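Local structure of glycogen accumulation regulator GarA (Mycobacterium tuberculosis, 6I2P) at residues A76-G81 / D85-L90; G55-V60 / N107-V112; D92-R97 / S116-Y121; V60-P65 / G135-I140. The protein probably binds phosphothreonine-bearing partner proteins through its forkhead-associated (FHA) domain and probably regulates glycogen accumulation. All blocks are in the same frame, centred on the assembly; numbering follows the deposited sequence.

Interaction 1 (A76-G81 / D85-L90); sequences AITSAG and DSDIFL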
loop_
_atom_site.group_PDB
_atom_site.type_symbol
_atom_site.label_atom_id
_atom_site.label_comp_id
_atom_site.label_asym_id
_atom_site.label_seq_id
_atom_site.Cartn_x
_atom_site.Cartn_y
_atom_site.Cartn_z
ATOM N N ALA C 76 -22.934 -20.778 16.727
ATOM C CA ALA C 76 -23.856 -20.331 15.684
ATOM C C ALA C 76 -23.289 -19.087 14.988
ATOM O O ALA C 76 -23.468 -18.928 13.783
ATOM C CB ALA C 76 -25.222 -20.024 16.279
ATOM N N ILE C 77 -22.613 -18.209 15.753
ATOM C CA ILE C 77 -21.991 -16.982 15.249
ATOM C C ILE C 77 -20.555 -16.894 15.776
ATOM O O ILE C 77 -20.331 -16.999 16.985
ATOM C CB ILE C 77 -22.845 -15.712 15.575
ATOM C CG1 ILE C 77 -24.174 -15.726 14.791
ATOM C CG2 ILE C 77 -22.071 -14.407 15.267
ATOM C CD1 ILE C 77 -25.322 -14.982 15.438
ATOM N N THR C 78 -19.593 -16.732 14.862
ATOM C CA THR C 78 -18.178 -16.616 15.195
ATOM C C THR C 78 -17.630 -15.372 14.495
ATOM O O THR C 78 -17.538 -15.346 13.268
ATOM C CB THR C 78 -17.421 -17.915 14.850
ATOM O OG1 THR C 78 -18.221 -19.051 15.178
ATOM C CG2 THR C 78 -16.102 -18.023 15.567
ATOM N N SER C 79 -17.320 -14.322 15.259
ATOM C CA SER C 79 -16.815 -13.076 14.678
ATOM C C SER C 79 -15.339 -13.176 14.289
ATOM O O SER C 79 -14.574 -13.894 14.937
ATOM C CB SER C 79 -17.063 -11.895 15.612
ATOM O OG SER C 79 -16.456 -12.094 16.877
ATOM N N ALA C 80 -14.951 -12.463 13.221
ATOM C CA ALA C 80 -13.578 -12.436 12.720
ATOM C C ALA C 80 -13.175 -10.995 12.381
ATOM O O ALA C 80 -13.856 -10.330 11.599
ATOM C CB ALA C 80 -13.439 -13.340 11.493
ATOM N N GLY C 81 -12.098 -10.522 13.007
ATOM C CA GLY C 81 -11.598 -9.167 12.798
ATOM C C GLY C 81 -10.372 -8.817 13.609
ATOM O O GLY C 81 -9.804 -9.682 14.283
ATOM N N ASP C 85 -11.738 -8.244 21.049
ATOM C CA ASP C 85 -12.801 -9.142 21.516
ATOM C C ASP C 85 -13.258 -10.176 20.448
ATOM O O ASP C 85 -14.065 -11.052 20.781
ATOM C CB ASP C 85 -14.002 -8.349 22.107
ATOM C CG ASP C 85 -14.992 -7.677 21.156
ATOM O OD1 ASP C 85 -15.161 -8.169 20.017
ATOM O OD2 ASP C 85 -15.625 -6.681 21.567
ATOM N N SER C 86 -12.736 -10.090 19.192
ATOM C CA SER C 86 -13.086 -11.005 18.089
ATOM C C SER C 86 -12.834 -12.463 18.450
ATOM O O SER C 86 -11.835 -12.766 19.105
ATOM C CB SER C 86 -12.306 -10.670 16.819
ATOM O OG SER C 86 -12.499 -9.334 16.386
ATOM N N ASP C 87 -13.731 -13.366 18.015
ATOM C CA ASP C 87 -13.596 -14.810 18.258
ATOM C C ASP C 87 -12.402 -15.358 17.469
ATOM O O ASP C 87 -11.685 -16.232 17.959
ATOM C CB ASP C 87 -14.884 -15.558 17.877
ATOM C CG ASP C 87 -16.121 -15.135 18.643
ATOM O OD1 ASP C 87 -16.082 -15.151 19.893
ATOM O OD2 ASP C 87 -17.136 -14.813 17.993
ATOM N N ILE C 88 -12.197 -14.828 16.250
ATOM C CA ILE C 88 -11.072 -15.150 15.374
ATOM C C ILE C 88 -10.317 -13.831 15.197
ATOM O O ILE C 88 -10.666 -13.009 14.346
ATOM C CB ILE C 88 -11.527 -15.803 14.036
ATOM C CG1 ILE C 88 -12.214 -17.157 14.296
ATOM C CG2 ILE C 88 -10.358 -15.946 13.037
ATOM C CD1 ILE C 88 -13.217 -17.533 13.283
ATOM N N PHE C 89 -9.329 -13.608 16.062
ATOM C CA PHE C 89 -8.527 -12.392 16.049
ATOM C C PHE C 89 -7.533 -12.425 14.894
ATOM O O PHE C 89 -6.683 -13.313 14.830
ATOM C CB PHE C 89 -7.847 -12.168 17.413
ATOM C CG PHE C 89 -6.907 -10.990 17.482
ATOM C CD1 PHE C 89 -7.390 -9.688 17.415
ATOM C CD2 PHE C 89 -5.539 -11.181 17.643
ATOM C CE1 PHE C 89 -6.520 -8.598 17.480
ATOM C CE2 PHE C 89 -4.670 -10.091 17.716
ATOM C CZ PHE C 89 -5.166 -8.806 17.634
ATOM N N LEU C 90 -7.678 -11.485 13.955
ATOM C CA LEU C 90 -6.811 -11.403 12.785
ATOM C C LEU C 90 -6.101 -10.055 12.753
ATOM O O LEU C 90 -6.659 -9.051 12.304
ATOM C CB LEU C 90 -7.587 -11.703 11.486
ATOM C CG LEU C 90 -8.301 -13.066 11.405
ATOM C CD1 LEU C 90 -9.421 -13.037 10.373
ATOM C CD2 LEU C 90 -7.317 -14.221 11.137
HETATM O O HOH W 1 -17.145 -10.185 18.823
#

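Interaction 2 (G55-V60 / N107-V112); sequences GSALLV and NEFNVV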
loop_
_atom_site.group_PDB
_atom_site.type_symbol
_atom_site.label_atom_id
_atom_site.label_comp_id
_atom_site.label_asym_id
_atom_site.label_seq_id
_atom_site.Cartn_x
_atom_site.Cartn_y
_atom_site.Cartn_z
ATOM N N GLY C 55 -20.625 -31.499 13.357
ATOM C CA GLY C 55 -21.262 -30.197 13.198
ATOM C C GLY C 55 -20.324 -29.013 13.338
ATOM O O GLY C 55 -20.777 -27.866 13.381
ATOM N N SER C 56 -19.009 -29.275 13.408
ATOM C CA SER C 56 -18.006 -28.223 13.544
ATOM C C SER C 56 -17.124 -28.086 12.302
ATOM O O SER C 56 -17.095 -28.977 11.449
ATOM C CB SER C 56 -17.158 -28.440 14.795
ATOM O OG SER C 56 -16.102 -29.352 14.550
ATOM N N ALA C 57 -16.409 -26.961 12.214
ATOM C CA ALA C 57 -15.495 -26.663 11.119
ATOM C C ALA C 57 -14.184 -26.079 11.641
ATOM O O ALA C 57 -14.072 -25.746 12.823
ATOM C CB ALA C 57 -16.150 -25.714 10.130
ATOM N N LEU C 58 -13.189 -25.970 10.753
ATOM C CA LEU C 58 -11.872 -25.455 11.078
ATOM C C LEU C 58 -11.380 -24.499 9.997
ATOM O O LEU C 58 -11.519 -24.782 8.810
ATOM C CB LEU C 58 -10.898 -26.637 11.260
ATOM C CG LEU C 58 -9.519 -26.346 11.839
ATOM C CD1 LEU C 58 -9.589 -26.071 13.342
ATOM C CD2 LEU C 58 -8.589 -27.506 11.579
ATOM N N LEU C 59 -10.832 -23.354 10.412
ATOM C CA LEU C 59 -10.253 -22.370 9.499
ATOM C C LEU C 59 -8.755 -22.392 9.740
ATOM O O LEU C 59 -8.327 -22.220 10.876
ATOM C CB LEU C 59 -10.810 -20.960 9.746
ATOM C CG LEU C 59 -12.272 -20.708 9.382
ATOM C CD1 LEU C 59 -12.785 -19.488 10.105
ATOM C CD2 LEU C 59 -12.462 -20.554 7.865
ATOM N N VAL C 60 -7.964 -22.665 8.701
ATOM C CA VAL C 60 -6.508 -22.745 8.840
ATOM C C VAL C 60 -5.849 -21.659 8.003
ATOM O O VAL C 60 -6.170 -21.527 6.820
ATOM C CB VAL C 60 -5.931 -24.155 8.495
ATOM C CG1 VAL C 60 -4.476 -24.288 8.952
ATOM C CG2 VAL C 60 -6.771 -25.276 9.096
ATOM N N ASN C 107 -27.423 -26.611 9.573
ATOM C CA ASN C 107 -26.357 -27.621 9.681
ATOM C C ASN C 107 -25.149 -27.360 8.749
ATOM O O ASN C 107 -24.305 -28.243 8.575
ATOM C CB ASN C 107 -26.914 -29.046 9.500
ATOM C CG ASN C 107 -27.968 -29.429 10.511
ATOM O OD1 ASN C 107 -29.161 -29.508 10.198
ATOM N ND2 ASN C 107 -27.555 -29.682 11.746
ATOM N N GLU C 108 -25.048 -26.133 8.196
ATOM C CA GLU C 108 -23.972 -25.708 7.299
ATOM C C GLU C 108 -23.374 -24.362 7.712
ATOM O O GLU C 108 -24.041 -23.552 8.355
ATOM C CB GLU C 108 -24.463 -25.641 5.843
ATOM C CG GLU C 108 -24.666 -26.999 5.189
ATOM C CD GLU C 108 -24.663 -27.046 3.671
ATOM O OE1 GLU C 108 -24.637 -28.174 3.130
ATOM O OE2 GLU C 108 -24.679 -25.975 3.018
ATOM N N PHE C 109 -22.124 -24.120 7.317
ATOM C CA PHE C 109 -21.437 -22.877 7.627
ATOM C C PHE C 109 -21.454 -21.897 6.462
ATOM O O PHE C 109 -21.479 -22.297 5.297
ATOM C CB PHE C 109 -19.993 -23.150 8.076
ATOM C CG PHE C 109 -19.875 -23.859 9.404
ATOM C CD1 PHE C 109 -19.810 -23.138 10.592
ATOM C CD2 PHE C 109 -19.834 -25.249 9.469
ATOM C CE1 PHE C 109 -19.718 -23.797 11.824
ATOM C CE2 PHE C 109 -19.741 -25.906 10.698
ATOM C CZ PHE C 109 -19.672 -25.176 11.866
ATOM N N ASN C 110 -21.429 -20.605 6.793
ATOM C CA ASN C 110 -21.364 -19.528 5.819
ATOM C C ASN C 110 -20.558 -18.352 6.357
ATOM O O ASN C 110 -20.478 -18.163 7.570
ATOM C CB ASN C 110 -22.760 -19.091 5.343
ATOM C CG ASN C 110 -23.740 -18.756 6.437
ATOM O OD1 ASN C 110 -23.730 -17.653 6.993
ATOM N ND2 ASN C 110 -24.624 -19.702 6.747
ATOM N N VAL C 111 -19.912 -17.599 5.460
ATOM C CA VAL C 111 -19.172 -16.393 5.833
ATOM C C VAL C 111 -20.008 -15.180 5.420
ATOM O O VAL C 111 -20.664 -15.201 4.376
ATOM C CB VAL C 111 -17.694 -16.338 5.323
ATOM C CG1 VAL C 111 -17.614 -16.326 3.801
ATOM C CG2 VAL C 111 -16.935 -15.144 5.915
ATOM N N VAL C 112 -20.008 -14.144 6.257
ATOM C CA VAL C 112 -20.727 -12.914 5.979
ATOM C C VAL C 112 -19.849 -11.706 6.325
ATOM O O VAL C 112 -19.255 -11.660 7.403
ATOM C CB VAL C 112 -22.133 -12.893 6.648
ATOM C CG1 VAL C 112 -22.046 -12.804 8.171
ATOM C CG2 VAL C 112 -23.005 -11.786 6.079
#

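Interaction 3 (D92-R97 / S116-Y121); sequences DVTVSR and SLNGTY. With SO4 (sulfate ion), chain L.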
loop_
_atom_site.group_PDB
_atom_site.type_symbol
_atom_site.label_atom_id
_atom_site.label_comp_id
_atom_site.label_asym_id
_atom_site.label_seq_id
_atom_site.Cartn_x
_atom_site.Cartn_y
_atom_site.Cartn_z
ATOM N N ASP C 92 -3.838 -7.655 11.318
ATOM C CA ASP C 92 -3.318 -7.219 10.024
ATOM C C ASP C 92 -3.957 -5.855 9.737
ATOM O O ASP C 92 -5.168 -5.725 9.901
ATOM C CB ASP C 92 -3.701 -8.280 8.973
ATOM C CG ASP C 92 -3.654 -7.951 7.494
ATOM O OD1 ASP C 92 -3.464 -6.761 7.144
ATOM O OD2 ASP C 92 -3.835 -8.872 6.690
ATOM N N VAL C 93 -3.144 -4.856 9.299
ATOM C CA VAL C 93 -3.547 -3.461 9.006
ATOM C C VAL C 93 -4.744 -3.349 8.033
ATOM O O VAL C 93 -5.521 -2.398 8.142
ATOM C CB VAL C 93 -2.376 -2.536 8.546
ATOM C CG1 VAL C 93 -1.367 -2.320 9.665
ATOM C CG2 VAL C 93 -1.685 -3.044 7.275
ATOM N N THR C 94 -4.881 -4.308 7.103
ATOM C CA THR C 94 -5.942 -4.335 6.095
ATOM C C THR C 94 -7.242 -5.006 6.604
ATOM O O THR C 94 -8.274 -4.882 5.950
ATOM C CB THR C 94 -5.423 -4.955 4.782
ATOM O OG1 THR C 94 -5.049 -6.313 5.005
ATOM C CG2 THR C 94 -4.246 -4.175 4.184
ATOM N N VAL C 95 -7.201 -5.690 7.762
ATOM C CA VAL C 95 -8.380 -6.331 8.358
ATOM C C VAL C 95 -9.108 -5.278 9.204
ATOM O O VAL C 95 -8.477 -4.589 10.005
ATOM C CB VAL C 95 -8.037 -7.616 9.199
ATOM C CG1 VAL C 95 -9.283 -8.208 9.863
ATOM C CG2 VAL C 95 -7.337 -8.680 8.355
ATOM N N SER C 96 -10.434 -5.162 9.029
ATOM C CA SER C 96 -11.261 -4.248 9.810
ATOM C C SER C 96 -11.461 -4.834 11.200
ATOM O O SER C 96 -11.445 -6.057 11.345
ATOM C CB SER C 96 -12.619 -4.053 9.140
ATOM O OG SER C 96 -12.489 -3.374 7.905
ATOM N N ARG C 97 -11.661 -3.970 12.221
ATOM C CA ARG C 97 -11.923 -4.385 13.609
ATOM C C ARG C 97 -13.137 -5.321 13.632
ATOM O O ARG C 97 -13.082 -6.398 14.225
ATOM C CB ARG C 97 -12.112 -3.160 14.516
ATOM C CG ARG C 97 -10.785 -2.482 14.815
ATOM C CD ARG C 97 -10.943 -1.026 15.181
ATOM N NE ARG C 97 -11.039 -0.168 14.000
ATOM C CZ ARG C 97 -10.985 1.160 14.036
ATOM N NH1 ARG C 97 -10.806 1.793 15.190
ATOM N NH2 ARG C 97 -11.085 1.864 12.919
ATOM N N SER C 116 -16.698 -4.399 6.119
ATOM C CA SER C 116 -15.268 -4.100 6.149
ATOM C C SER C 116 -14.876 -3.089 5.060
ATOM O O SER C 116 -15.686 -2.767 4.188
ATOM C CB SER C 116 -14.453 -5.378 6.007
ATOM O OG SER C 116 -14.567 -5.901 4.696
ATOM N N LEU C 117 -13.629 -2.601 5.128
ATOM C CA LEU C 117 -13.043 -1.656 4.188
ATOM C C LEU C 117 -12.579 -2.347 2.895
ATOM O O LEU C 117 -12.869 -1.864 1.805
ATOM C CB LEU C 117 -11.860 -0.915 4.873
ATOM C CG LEU C 117 -11.019 0.048 4.017
ATOM C CD1 LEU C 117 -11.830 1.251 3.566
ATOM C CD2 LEU C 117 -9.766 0.474 4.754
ATOM N N ASN C 118 -11.855 -3.466 3.023
ATOM C CA ASN C 118 -11.271 -4.174 1.881
ATOM C C ASN C 118 -12.061 -5.419 1.411
ATOM O O ASN C 118 -11.687 -6.032 0.403
ATOM C CB ASN C 118 -9.809 -4.505 2.175
ATOM C CG ASN C 118 -8.972 -3.275 2.497
ATOM O OD1 ASN C 118 -8.894 -2.306 1.727
ATOM N ND2 ASN C 118 -8.332 -3.281 3.655
ATOM N N GLY C 119 -13.161 -5.732 2.100
ATOM C CA GLY C 119 -14.052 -6.835 1.753
ATOM C C GLY C 119 -13.606 -8.234 2.124
ATOM O O GLY C 119 -12.510 -8.446 2.645
ATOM N N THR C 120 -14.493 -9.201 1.862
ATOM C CA THR C 120 -14.286 -10.626 2.106
ATOM C C THR C 120 -14.368 -11.360 0.766
ATOM O O THR C 120 -15.258 -11.090 -0.043
ATOM C CB THR C 120 -15.277 -11.155 3.164
ATOM O OG1 THR C 120 -15.210 -10.319 4.319
ATOM C CG2 THR C 120 -14.982 -12.598 3.577
ATOM N N TYR C 121 -13.426 -12.278 0.535
ATOM C CA TYR C 121 -13.352 -13.049 -0.700
ATOM C C TYR C 121 -13.454 -14.536 -0.414
ATOM O O TYR C 121 -12.864 -15.028 0.550
ATOM C CB TYR C 121 -12.047 -12.746 -1.464
ATOM C CG TYR C 121 -11.814 -11.275 -1.746
ATOM C CD1 TYR C 121 -11.218 -10.447 -0.798
ATOM C CD2 TYR C 121 -12.133 -10.725 -2.982
ATOM C CE1 TYR C 121 -11.001 -9.094 -1.051
ATOM C CE2 TYR C 121 -11.897 -9.377 -3.258
ATOM C CZ TYR C 121 -11.337 -8.564 -2.284
ATOM O OH TYR C 121 -11.101 -7.235 -2.539
HETATM S S SO4 L . 0.900 -6.211 8.695
HETATM O O1 SO4 L . 1.701 -6.458 7.491
HETATM O O2 SO4 L . 1.402 -5.016 9.375
HETATM O O3 SO4 L . -0.502 -6.017 8.325
HETATM O O4 SO4 L . 0.987 -7.364 9.601
HETATM O O HOH W 2 -10.911 -4.456 5.459
#

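Interaction 4 (V60-P65 / G135-I140); sequences VVKRGP and GDEVQI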
loop_
_atom_site.group_PDB
_atom_site.type_symbol
_atom_site.label_atom_id
_atom_site.label_comp_id
_atom_site.label_asym_id
_atom_site.label_seq_id
_atom_site.Cartn_x
_atom_site.Cartn_y
_atom_site.Cartn_z
ATOM N N VAL C 60 -7.964 -22.665 8.701
ATOM C CA VAL C 60 -6.508 -22.745 8.840
ATOM C C VAL C 60 -5.849 -21.659 8.003
ATOM O O VAL C 60 -6.170 -21.527 6.820
ATOM C CB VAL C 60 -5.931 -24.155 8.495
ATOM C CG1 VAL C 60 -4.476 -24.288 8.952
ATOM C CG2 VAL C 60 -6.771 -25.276 9.096
ATOM N N VAL C 61 -4.894 -20.914 8.597
ATOM C CA VAL C 61 -4.127 -19.901 7.869
ATOM C C VAL C 61 -3.150 -20.680 6.966
ATOM O O VAL C 61 -2.342 -21.472 7.458
ATOM C CB VAL C 61 -3.407 -18.876 8.791
ATOM C CG1 VAL C 61 -2.822 -17.725 7.978
ATOM C CG2 VAL C 61 -4.343 -18.339 9.866
ATOM N N LYS C 62 -3.279 -20.490 5.646
ATOM C CA LYS C 62 -2.478 -21.188 4.643
ATOM C C LYS C 62 -1.044 -20.665 4.504
ATOM O O LYS C 62 -0.129 -21.469 4.340
ATOM C CB LYS C 62 -3.198 -21.168 3.287
ATOM C CG LYS C 62 -3.195 -22.507 2.575
ATOM C CD LYS C 62 -3.623 -22.379 1.121
ATOM C CE LYS C 62 -3.837 -23.740 0.504
ATOM N NZ LYS C 62 -4.053 -23.656 -0.962
ATOM N N ARG C 63 -0.845 -19.333 4.550
ATOM C CA ARG C 63 0.483 -18.726 4.384
ATOM C C ARG C 63 0.706 -17.454 5.218
ATOM O O ARG C 63 -0.226 -16.932 5.827
ATOM C CB ARG C 63 0.806 -18.474 2.895
ATOM C CG ARG C 63 -0.164 -17.548 2.162
ATOM C CD ARG C 63 0.324 -17.211 0.760
ATOM N NE ARG C 63 0.142 -18.333 -0.156
ATOM C CZ ARG C 63 0.288 -18.266 -1.476
ATOM N NH1 ARG C 63 0.094 -19.341 -2.223
ATOM N NH2 ARG C 63 0.619 -17.119 -2.057
ATOM N N GLY C 64 1.951 -16.980 5.231
ATOM C CA GLY C 64 2.364 -15.762 5.923
ATOM C C GLY C 64 2.908 -15.981 7.322
ATOM O O GLY C 64 3.275 -17.109 7.670
ATOM N N PRO C 65 2.954 -14.911 8.159
ATOM C CA PRO C 65 3.483 -15.057 9.533
ATOM C C PRO C 65 2.684 -15.992 10.441
ATOM O O PRO C 65 3.259 -16.618 11.324
ATOM C CB PRO C 65 3.458 -13.622 10.083
ATOM C CG PRO C 65 3.324 -12.745 8.906
ATOM C CD PRO C 65 2.559 -13.514 7.887
ATOM N N GLY C 135 -12.772 -27.176 1.801
ATOM C CA GLY C 135 -11.705 -26.806 0.881
ATOM C C GLY C 135 -11.748 -25.382 0.368
ATOM O O GLY C 135 -10.818 -24.956 -0.325
ATOM N N ASP C 136 -12.827 -24.636 0.692
ATOM C CA ASP C 136 -12.999 -23.238 0.286
ATOM C C ASP C 136 -11.958 -22.340 0.930
ATOM O O ASP C 136 -11.583 -22.553 2.084
ATOM C CB ASP C 136 -14.408 -22.732 0.630
ATOM C CG ASP C 136 -15.484 -23.064 -0.389
ATOM O OD1 ASP C 136 -15.134 -23.488 -1.512
ATOM O OD2 ASP C 136 -16.676 -22.886 -0.068
ATOM N N GLU C 137 -11.486 -21.340 0.168
ATOM C CA GLU C 137 -10.504 -20.371 0.633
ATOM C C GLU C 137 -11.165 -19.025 0.921
ATOM O O GLU C 137 -11.842 -18.462 0.061
ATOM C CB GLU C 137 -9.335 -20.237 -0.353
ATOM C CG GLU C 137 -8.371 -21.417 -0.277
ATOM C CD GLU C 137 -6.975 -21.199 -0.830
ATOM O OE1 GLU C 137 -6.551 -22.004 -1.689
ATOM O OE2 GLU C 137 -6.296 -20.243 -0.392
ATOM N N VAL C 138 -10.984 -18.529 2.149
ATOM C CA VAL C 138 -11.547 -17.265 2.624
ATOM C C VAL C 138 -10.432 -16.244 2.800
ATOM O O VAL C 138 -9.480 -16.489 3.542
ATOM C CB VAL C 138 -12.395 -17.430 3.919
ATOM C CG1 VAL C 138 -13.134 -16.133 4.262
ATOM C CG2 VAL C 138 -13.381 -18.588 3.801
ATOM N N GLN C 139 -10.551 -15.098 2.115
ATOM C CA GLN C 139 -9.573 -14.024 2.232
ATOM C C GLN C 139 -10.143 -12.868 3.028
ATOM O O GLN C 139 -11.133 -12.254 2.623
ATOM C CB GLN C 139 -9.028 -13.568 0.867
ATOM C CG GLN C 139 -7.715 -12.800 0.990
ATOM C CD GLN C 139 -7.369 -12.004 -0.239
ATOM O OE1 GLN C 139 -7.074 -12.544 -1.308
ATOM N NE2 GLN C 139 -7.377 -10.694 -0.104
ATOM N N ILE C 140 -9.531 -12.616 4.192
ATOM C CA ILE C 140 -9.846 -11.520 5.107
ATOM C C ILE C 140 -8.521 -10.783 5.278
ATOM O O ILE C 140 -7.580 -11.322 5.864
ATOM C CB ILE C 140 -10.479 -12.021 6.439
ATOM C CG1 ILE C 140 -11.893 -12.611 6.188
ATOM C CG2 ILE C 140 -10.534 -10.898 7.481
ATOM C CD1 ILE C 140 -12.477 -13.487 7.318
#

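Interaction 1 (A76-G81 / D85-L90)
Asp87 lays its carboxylate alongside the backbone of Ser79, where OD2 uses its anti lone pair, turned away from OD1, to accept the N-H of Ser79 at 2.8 Å. Ser79 returns the bond: its OG takes the N-H of Asp87 at 3.2 Å, nearly straight at 165°. The hydroxyl can do so because it stands between the serine's own backbone N and carbonyl carbon (chi1 58°). A water then links Ser79 OG to OD1 of Asp85, an oxygen that also forms a salt bridge with Arg98. Beyond this polar clasp the two segments become a parallel pair at one edge of the mixed sheet of the FHA beta sandwich, with 88-89 as the outermost strand beside 77-81. Ile88 is gripped through both backbone polar atoms, its N donating to Ser79 O at 2.9 Å and its O accepting from Gly81 N at 3.2 Å. Farther on, Leu90 N meets Gly81 O at 2.8 Å, almost linear at the hydrogen but from well above the carbonyl plane. On the buried face Ala80 CB rests against Ile88 CB at 4.0 Å, both next to Phe102. Thr78 contributes its methyl CG2, which slants across two neighbours, 3.6 Å from the CB of Asp87 and 3.7 Å from the terminal CD1 of Ile88; Phe71 and Leu73 of the facing sheet close over Ile88.

Interaction 2 (G55-V60 / N107-V112)
This is an apolar sheet-to-sheet contact in the interior of the FHA beta sandwich, made near one end of it, where a phenylalanine of the mixed sheet reaches over to strand 57-61 of the antiparallel sheet. Phe109, on strand 108-113, directs its side chain at the start of strand 57-61, and it is the one residue of 107-112 whose side chain touches the segment 55-60. The methyl of Ala57 sits over one face of the ring in a CH-pi contact: CB lies 3.9 Å from the centroid of the Phe109 ring, 20° off the ring normal. It is displaced toward the rim, so that Phe109 CE2 is its nearest ring atom, 3.6 Å from Ala57 CB. The same corner of the ring also meets Gly55, whose carbonyl O approaches the edge close to the ring plane, 3.3 Å from Phe109 CZ. With CG beside the backbone N and opposite the carbonyl carbon (chi1 -68°), the ring reaches into the gap between the sheets. Between the two contacts the chain is fixed by Ser56, whose OG bonds to Pro53 O and whose O accepts from Thr149 OG1. Leu73 and Leu104 pack against Phe109, and Phe147 against Ala57. No hydrogen bond joins the two segments; the direct attraction between them is mainly dispersion over the ring face, and the placing of the Gly55 oxygen near the weakly positive ring edge is probably mildly favourable.

Interaction 3 (D92-R97 / S116-Y121)
Ser96 and Asn118 tie together two of the recognition loops at the end of the FHA sandwich, the apical surface with which this fold characteristically binds phosphothreonine. The close-knit part is a pair of hydrogen bonds. Leu117 N donates to Ser96 OG at 3.1 Å, and that hydroxyl lies just 3.4 Å from Ser116 CB. Asn118 sends ND2 to Thr94 O at 2.8 Å, in the carbonyl plane and on a lone pair, with the oxygen almost within the plane of the amide; chi1 of -57° swings the amide toward that loop. A water fills in between them, donating to Thr94 O and Ser96 OG and accepting from Asn118 N. Ser96 and Asn118 also face a second protein: Ser96 OG, with NH2 of the adjacent Arg97, bonds to a modified side chain of its chain, consistent with phosphothreonine recognition, and Asn118 ND2 to its backbone.

Looser is the Asp92-Val93 side of the type I turn that runs to Val95; these two residues do not touch 116-121. There a sulfate, probably from the crystallisation liquor, accepts the N-H of Val93 through O3 at 3.0 Å, and is also held by Lys142 NZ and the other protein. The turn itself is firm: in an Asx turn Asp92 OD1 takes Thr94 N at 2.8 Å and Thr94 OG1 at 2.7 Å, both from the same face of the carboxylate plane.

Interaction 4 (V60-P65 / G135-I140)
Within the six-stranded antiparallel sheet of the FHA sandwich, a surface salt bridge reaches over strand 143-149 to join the segments 60-65 and 135-140, which belong to the strands on either side of it. Lys62 and Glu137 are the residues involved, and between these segments nothing else meets: their CA atoms are 9.0 Å apart, as expected with a whole strand lying in between. Lys62 NZ donates to Glu137 OE1 at 3.1 Å. The ammonium does not approach in the carboxylate plane but stands 51° out of it, and the two side chains run at roughly a right angle to one another. Glu137 OE2 is turned to the lysine's aliphatic part instead, 3.7 Å from Lys62 CD. Beyond CG both chains are extended, giving them the reach to span the middle strand; Lys62 starts from a chi1 of -135°, away from any staggered position. Val146 of that middle strand packs against both side chains, while Lys62 is bonded through its backbone to Arg144. A long, weak ion pair relates Glu137 OE2 to Arg144 NH2, whereas Arg63, next to Lys62, is engaged by its NH1 with Asp29 and by its NH2 with the backbone of another protein's chain. A single Lys62-Glu137 bond, met off the plane and with an exposed lysine, implies a modest and probably water-screened attraction, while packing of both side chains on Val146 adds an apolar component.

The four contacts sample one FHA beta sandwich. Interaction 1 forms an edge of the mixed sheet, interaction 2 bridges that sheet to the antiparallel one, interaction 4 spans three strands of the latter, and interaction 3 joins loops at the binding end. Their centres lie 12 to 19 Å apart, interactions 2 and 3 being the farthest. Interactions 2 and 4 share Val60 and strand 57-61. Along the chain, interaction 1 is nested within the loops closed by 2 and 4 and precedes interaction 3, which is nested within 4 and crosses 2. Strand 120-122 lies beside 137-140, and Ile140 packs on Leu90 and Val95, so the partner-binding loops grow out of the sandwich itself.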